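Side-chain contacts in PfhB2 (Pasteurella multocida, PDB 6U8T), which probably cleaves proteins as a YopT-type cysteine protease toxin domain of peptidase clan CA: residues 47-50 with 55-58; 86-89 with 93-96; 182-185 with 189-192. The protein carries 1 engineered substitution. One frame throughout, in Å; residues are numbered along the deposited sequence.

From the N terminus the chain runs through helix 20-51, and contact 1 closes the short loop after it, joining Lys49 near the helix end to Asp56. Helix 72-87 follows. Contact 2 closes the tight turn between that helix and helix 91-104. The chain then passes through several strands, and contact 3 joins strand 180-184 to helix 187-201 across another short turn. The three closures come in series, so none encloses or crosses another. Contacts 1 and 3 lie on opposite sides of the chain's centre, with their own centres about 59 Å apart. Both touch the second subunit, whereas contact 2 is not touched by it.

Contact 1 (47-50 with 55-58); sequences ANKV and EDFW
Lys49 and Asp56 each carry CG anti to the carbonyl carbon and beside the backbone N, with chi1 -71° in the lysine and -84° in the aspartate. The lysine chain then bends at chi2 (-59°) and runs nearly extended to NZ. This bend brings the ammonium over to the loop that follows the helix. The CA atoms of Lys49 and Asp56 are still 7.9 Å apart, so the ends of the two side chains make the contact.

The two meet as a salt bridge. Lys49 NZ lies 3.6 Å from Asp56 OD1. It is almost as close to the other oxygen, with Lys49 NZ to Asp56 OD2 at 3.7 Å. The ammonium therefore faces both oxygens rather than choosing one. It does not lie in the carboxylate plane but is tilted out of it. The lengths point to a loose electrostatic pair. Lys49 NZ is also hydrogen-bonded elsewhere, and a sodium ion lies about 4 Å from the nearest atom of the lysine side chain. Glu181 of the second subunit forms a long, weak ion pair with the same NZ, so a second carboxylate may help a little to balance its charge.

Little surface is buried, and Asp56 is exposed. A weak hydrogen bond from Asn59 ND2, just past residues 55-58, to Asn48 O also links the helix to this loop. A positive side chain near the C-terminal end of helix 20-51 is probably favoured by the helix dipole. The arrangement is a surface ion pair between the C-terminal end of a helix and the loop after it.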
loop_
_atom_site.group_PDB
_atom_site.type_symbol
_atom_site.label_atom_id
_atom_site.label_comp_id
_atom_site.label_asym_id
_atom_site.label_seq_id
_atom_site.Cartn_x
_atom_site.Cartn_y
_atom_site.Cartn_z
ATOM N N ALA C 47 13.644 22.320 7.828
ATOM C CA ALA C 47 14.580 23.035 8.736
ATOM C C ALA C 47 15.622 23.797 7.932
ATOM O O ALA C 47 15.973 24.892 8.324
ATOM C CB ALA C 47 15.246 22.102 9.712
ATOM N N ASN C 48 16.110 23.224 6.846
ATOM C CA ASN C 48 17.159 23.849 6.003
ATOM C C ASN C 48 16.562 25.075 5.304
ATOM O O ASN C 48 17.216 26.123 5.307
ATOM C CB ASN C 48 17.759 22.832 5.040
ATOM C CG ASN C 48 18.858 23.430 4.189
ATOM O OD1 ASN C 48 20.020 23.297 4.559
ATOM N ND2 ASN C 48 18.515 24.061 3.068
ATOM N N LYS C 49 15.357 24.985 4.757
ATOM C CA LYS C 49 14.725 26.085 3.985
ATOM C C LYS C 49 14.317 27.243 4.897
ATOM O O LYS C 49 14.409 28.383 4.470
ATOM C CB LYS C 49 13.525 25.559 3.220
ATOM C CG LYS C 49 13.887 24.671 2.052
ATOM C CD LYS C 49 14.749 25.326 1.018
ATOM C CE LYS C 49 14.751 24.537 -0.265
ATOM N NZ LYS C 49 15.150 25.405 -1.389
ATOM N N VAL C 50 13.907 26.958 6.114
ATOM C CA VAL C 50 13.358 27.968 7.064
ATOM C C VAL C 50 14.539 28.651 7.750
ATOM O O VAL C 50 14.481 29.844 7.915
ATOM C CB VAL C 50 12.402 27.261 8.040
ATOM C CG1 VAL C 50 12.200 28.017 9.336
ATOM C CG2 VAL C 50 11.082 26.907 7.368
ATOM N N GLU C 55 20.641 33.164 0.027
ATOM C CA GLU C 55 20.903 32.177 -1.050
ATOM C C GLU C 55 20.988 30.765 -0.454
ATOM O O GLU C 55 21.606 30.578 0.646
ATOM C CB GLU C 55 22.165 32.544 -1.826
ATOM C CG GLU C 55 22.009 33.819 -2.616
ATOM C CD GLU C 55 20.930 33.753 -3.682
ATOM O OE1 GLU C 55 20.765 32.658 -4.275
ATOM O OE2 GLU C 55 20.250 34.793 -3.908
ATOM N N ASP C 56 20.384 29.824 -1.183
ATOM C CA ASP C 56 20.443 28.350 -0.980
ATOM C C ASP C 56 21.883 27.889 -0.689
ATOM O O ASP C 56 22.054 27.034 0.227
ATOM C CB ASP C 56 19.927 27.609 -2.224
ATOM C CG ASP C 56 18.416 27.437 -2.315
ATOM O OD1 ASP C 56 17.713 27.878 -1.380
ATOM O OD2 ASP C 56 17.951 26.854 -3.330
ATOM N N PHE C 57 22.881 28.380 -1.446
ATOM C CA PHE C 57 24.249 27.778 -1.498
ATOM C C PHE C 57 24.881 27.786 -0.103
ATOM O O PHE C 57 25.585 26.819 0.220
ATOM C CB PHE C 57 25.143 28.420 -2.571
ATOM C CG PHE C 57 25.536 29.867 -2.405
ATOM C CD1 PHE C 57 26.553 30.243 -1.536
ATOM C CD2 PHE C 57 24.946 30.845 -3.184
ATOM C CE1 PHE C 57 26.940 31.572 -1.423
ATOM C CE2 PHE C 57 25.343 32.176 -3.084
ATOM C CZ PHE C 57 26.337 32.539 -2.202
ATOM N N TRP C 58 24.557 28.801 0.704
ATOM C CA TRP C 58 25.154 29.103 2.032
ATOM C C TRP C 58 24.994 27.934 3.010
ATOM O O TRP C 58 25.767 27.921 3.985
ATOM C CB TRP C 58 24.516 30.362 2.634
ATOM C CG TRP C 58 24.912 31.642 1.965
ATOM C CD1 TRP C 58 24.101 32.501 1.278
ATOM C CD2 TRP C 58 26.233 32.206 1.921
ATOM N NE1 TRP C 58 24.821 33.562 0.809
ATOM C CE2 TRP C 58 26.134 33.415 1.194
ATOM C CE3 TRP C 58 27.470 31.825 2.447
ATOM C CZ2 TRP C 58 27.238 34.246 0.979
ATOM C CZ3 TRP C 58 28.559 32.640 2.226
ATOM C CH2 TRP C 58 28.440 33.837 1.509
#

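Contact 2 (86-89 with 93-96); sequences MQSG and QQFK
Ser88 meets Gln93 and Gln94 where two helices follow each other through a tight turn. Van der Waals contact makes up much of the meeting. Ser88 CB rests on the aliphatic part of Gln94, 3.7 Å from Gln94 CG. The serine oxygen is turned across the gap, anti to its own N (chi1 -158°), and Ser88 OG comes within 3.3 Å of Gln93 CB. The selenomethionine Met86 adds a looser touch, with Met86 CE 4.5 Å from Gln94 NE2.

Among the polar groups, Ser88 OG sits 3.4 Å from Gln94 N, but the angle is too poor for a hydrogen bond. The chain of Gln94 is extended beyond CG and passes beside Ser88 to reach the preceding helix. There Gln94 NE2 donates a hydrogen bond to Phe85 O. Gln93 is also extended beyond CG and brings its amide to the turn, with Gln93 NE2 3.1 Å from Gly89 O.

The backbone sets the geometry of the turn. Gly89 leaves the helical conformation with a positive phi of 52°, which favours glycine. Beyond it, Ser90 OG is hydrogen-bonded to Gln93 N at the start of helix 91-104.

The chemistry implies that the two helices are held at this surface turn by short-range packing on Ser88 together with one clear side-chain-to-main-chain bond, from the Gln94 amide to Phe85 O.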
loop_
_atom_site.group_PDB
_atom_site.type_symbol
_atom_site.label_atom_id
_atom_site.label_comp_id
_atom_site.label_asym_id
_atom_site.label_seq_id
_atom_site.Cartn_x
_atom_site.Cartn_y
_atom_site.Cartn_z
HETATM N N MSE C 86 11.384 5.496 13.953
HETATM C CA MSE C 86 11.133 4.067 13.802
HETATM C C MSE C 86 10.875 3.418 15.161
HETATM O O MSE C 86 10.146 2.448 15.214
HETATM C CB MSE C 86 12.370 3.392 13.191
HETATM C CG MSE C 86 12.120 2.452 12.055
HETATM SE SE MSE C 86 11.887 3.483 10.422
HETATM C CE MSE C 86 9.941 3.765 10.168
ATOM N N GLN C 87 11.514 3.909 16.227
ATOM C CA GLN C 87 11.414 3.343 17.561
ATOM C C GLN C 87 10.165 3.844 18.305
ATOM O O GLN C 87 9.900 3.358 19.420
ATOM C CB GLN C 87 12.609 3.764 18.430
ATOM C CG GLN C 87 13.960 3.179 18.021
ATOM C CD GLN C 87 15.077 3.854 18.781
ATOM O OE1 GLN C 87 14.909 4.937 19.358
ATOM N NE2 GLN C 87 16.231 3.222 18.808
ATOM N N SER C 88 9.416 4.782 17.738
ATOM C CA SER C 88 8.285 5.458 18.389
ATOM C C SER C 88 7.091 4.514 18.514
ATOM O O SER C 88 6.486 4.539 19.588
ATOM C CB SER C 88 7.909 6.737 17.676
ATOM O OG SER C 88 7.201 7.581 18.557
ATOM N N GLY C 89 6.699 3.772 17.481
ATOM C CA GLY C 89 5.495 2.910 17.530
ATOM C C GLY C 89 4.213 3.613 18.003
ATOM O O GLY C 89 4.017 3.702 19.188
ATOM N N GLN C 93 2.582 9.290 17.905
ATOM C CA GLN C 93 3.868 9.559 18.612
ATOM C C GLN C 93 4.984 9.806 17.603
ATOM O O GLN C 93 5.796 10.622 17.880
ATOM C CB GLN C 93 4.203 8.426 19.572
ATOM C CG GLN C 93 3.210 8.375 20.717
ATOM C CD GLN C 93 3.502 7.241 21.652
ATOM O OE1 GLN C 93 3.849 7.455 22.809
ATOM N NE2 GLN C 93 3.382 6.036 21.131
ATOM N N GLN C 94 5.002 9.115 16.482
ATOM C CA GLN C 94 5.998 9.294 15.405
ATOM C C GLN C 94 5.935 10.748 14.923
ATOM O O GLN C 94 6.974 11.435 14.936
ATOM C CB GLN C 94 5.720 8.357 14.236
ATOM C CG GLN C 94 6.020 6.906 14.540
ATOM C CD GLN C 94 5.876 6.033 13.319
ATOM O OE1 GLN C 94 4.917 6.134 12.567
ATOM N NE2 GLN C 94 6.848 5.177 13.097
ATOM N N PHE C 95 4.752 11.218 14.546
ATOM C CA PHE C 95 4.569 12.606 14.033
ATOM C C PHE C 95 4.866 13.623 15.157
ATOM O O PHE C 95 5.456 14.686 14.861
ATOM C CB PHE C 95 3.205 12.732 13.345
ATOM C CG PHE C 95 3.093 11.932 12.072
ATOM C CD1 PHE C 95 4.052 12.032 11.063
ATOM C CD2 PHE C 95 2.021 11.074 11.887
ATOM C CE1 PHE C 95 3.926 11.306 9.888
ATOM C CE2 PHE C 95 1.894 10.361 10.697
ATOM C CZ PHE C 95 2.839 10.480 9.697
ATOM N N LYS C 96 4.550 13.296 16.410
ATOM C CA LYS C 96 4.897 14.171 17.566
ATOM C C LYS C 96 6.428 14.281 17.692
ATOM O O LYS C 96 6.949 15.375 18.047
ATOM C CB LYS C 96 4.286 13.641 18.866
ATOM C CG LYS C 96 4.588 14.440 20.124
ATOM C CD LYS C 96 3.691 15.626 20.342
ATOM C CE LYS C 96 3.838 16.799 19.389
ATOM N NZ LYS C 96 5.061 17.596 19.661
#

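Contact 3 (182-185 with 189-192); sequences MTFP and KFES
Phe184 reaches from the end of its strand onto the backbone of Phe190. Its CB lies 4.0 Å from Phe190 CB. With CG anti to the carbonyl carbon (chi1 -63°), the ring turns to the helix. Phe184 CG is 3.8 Å from Phe190 CA, which stands over one face of the ring. This CH-pi contact puts Phe190 CA 4.1 Å from the Phe184 ring centroid, 20° off the normal. The two sides of the ring differ. On one, Phe184 CD1 meets Phe190 CD1 at 3.8 Å, and CE1 touches the same carbon. On the other, Phe184 CD2 is 3.9 Å from Lys189 C, and CE2 looks toward Lys189 O.

The two rings form an offset edge-to-face pair. Phe190 presents its edge to the face of Phe184, with the planes at 68° and the centroids 5.8 Å apart. The lysine chain crosses Pro185 at about a right angle, with Lys189 NZ 3.8 Å from Pro185 CG.

Both phenylalanines are buried. Their contact joins the end of strand 180-184 to helix 187-201. Trp193 of that helix and Val5 of helix 4-7 also touch Phe184. Phe190 packs on Val172 of strand 171-176 and on Leu140 of the second subunit.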
loop_
_atom_site.group_PDB
_atom_site.type_symbol
_atom_site.label_atom_id
_atom_site.label_comp_id
_atom_site.label_asym_id
_atom_site.label_seq_id
_atom_site.Cartn_x
_atom_site.Cartn_y
_atom_site.Cartn_z
HETATM N N MSE C 182 -2.408 -25.816 3.389
HETATM C CA MSE C 182 -2.513 -26.287 4.757
HETATM C C MSE C 182 -3.897 -26.905 4.985
HETATM O O MSE C 182 -4.891 -26.478 4.389
HETATM C CB MSE C 182 -2.275 -25.097 5.686
HETATM C CG MSE C 182 -0.944 -24.422 5.516
HETATM SE SE MSE C 182 -0.956 -22.894 4.301
HETATM C CE MSE C 182 -0.936 -21.267 5.316
ATOM N N THR C 183 -3.939 -27.932 5.836
ATOM C CA THR C 183 -5.173 -28.644 6.126
ATOM C C THR C 183 -5.386 -28.652 7.637
ATOM O O THR C 183 -4.409 -28.904 8.370
ATOM C CB THR C 183 -5.159 -30.067 5.558
ATOM O OG1 THR C 183 -4.774 -29.986 4.184
ATOM C CG2 THR C 183 -6.506 -30.740 5.673
ATOM N N PHE C 184 -6.605 -28.343 8.086
ATOM C CA PHE C 184 -7.009 -28.369 9.515
ATOM C C PHE C 184 -8.171 -29.339 9.671
ATOM O O PHE C 184 -9.087 -29.342 8.856
ATOM C CB PHE C 184 -7.342 -26.962 10.006
ATOM C CG PHE C 184 -6.169 -26.020 9.961
ATOM C CD1 PHE C 184 -5.878 -25.326 8.799
ATOM C CD2 PHE C 184 -5.327 -25.869 11.059
ATOM C CE1 PHE C 184 -4.781 -24.487 8.739
ATOM C CE2 PHE C 184 -4.238 -25.012 10.998
ATOM C CZ PHE C 184 -3.968 -24.330 9.836
ATOM N N PRO C 185 -8.144 -30.216 10.699
ATOM C CA PRO C 185 -9.210 -31.194 10.887
ATOM C C PRO C 185 -10.475 -30.655 11.577
ATOM O O PRO C 185 -11.424 -31.429 11.683
ATOM C CB PRO C 185 -8.507 -32.250 11.756
ATOM C CG PRO C 185 -7.558 -31.433 12.614
ATOM C CD PRO C 185 -7.067 -30.332 11.707
ATOM N N LYS C 189 -9.604 -25.078 14.912
ATOM C CA LYS C 189 -8.135 -25.123 14.734
ATOM C C LYS C 189 -7.724 -24.146 13.624
ATOM O O LYS C 189 -6.738 -23.410 13.827
ATOM C CB LYS C 189 -7.687 -26.563 14.491
ATOM C CG LYS C 189 -7.693 -27.408 15.754
ATOM C CD LYS C 189 -7.293 -28.840 15.517
ATOM C CE LYS C 189 -7.382 -29.679 16.768
ATOM N NZ LYS C 189 -7.724 -31.083 16.442
ATOM N N PHE C 190 -8.473 -24.111 12.519
ATOM C CA PHE C 190 -8.266 -23.150 11.405
ATOM C C PHE C 190 -8.454 -21.703 11.890
ATOM O O PHE C 190 -7.606 -20.857 11.588
ATOM C CB PHE C 190 -9.194 -23.441 10.224
ATOM C CG PHE C 190 -9.152 -22.367 9.168
ATOM C CD1 PHE C 190 -8.073 -22.274 8.299
ATOM C CD2 PHE C 190 -10.156 -21.417 9.083
ATOM C CE1 PHE C 190 -8.017 -21.273 7.338
ATOM C CE2 PHE C 190 -10.089 -20.408 8.132
ATOM C CZ PHE C 190 -9.031 -20.345 7.254
ATOM N N GLU C 191 -9.544 -21.420 12.605
ATOM C CA GLU C 191 -9.908 -20.045 13.022
ATOM C C GLU C 191 -8.822 -19.498 13.952
ATOM O O GLU C 191 -8.363 -18.366 13.713
ATOM C CB GLU C 191 -11.285 -20.040 13.679
ATOM C CG GLU C 191 -11.711 -18.669 14.153
ATOM C CD GLU C 191 -13.205 -18.541 14.444
ATOM O OE1 GLU C 191 -14.048 -19.071 13.667
ATOM O OE2 GLU C 191 -13.533 -17.908 15.457
ATOM N N SER C 192 -8.401 -20.268 14.963
ATOM C CA SER C 192 -7.360 -19.842 15.935
ATOM C C SER C 192 -6.046 -19.581 15.203
ATOM O O SER C 192 -5.474 -18.534 15.427
ATOM C CB SER C 192 -7.182 -20.836 17.018
ATOM O OG SER C 192 -8.443 -21.090 17.581
#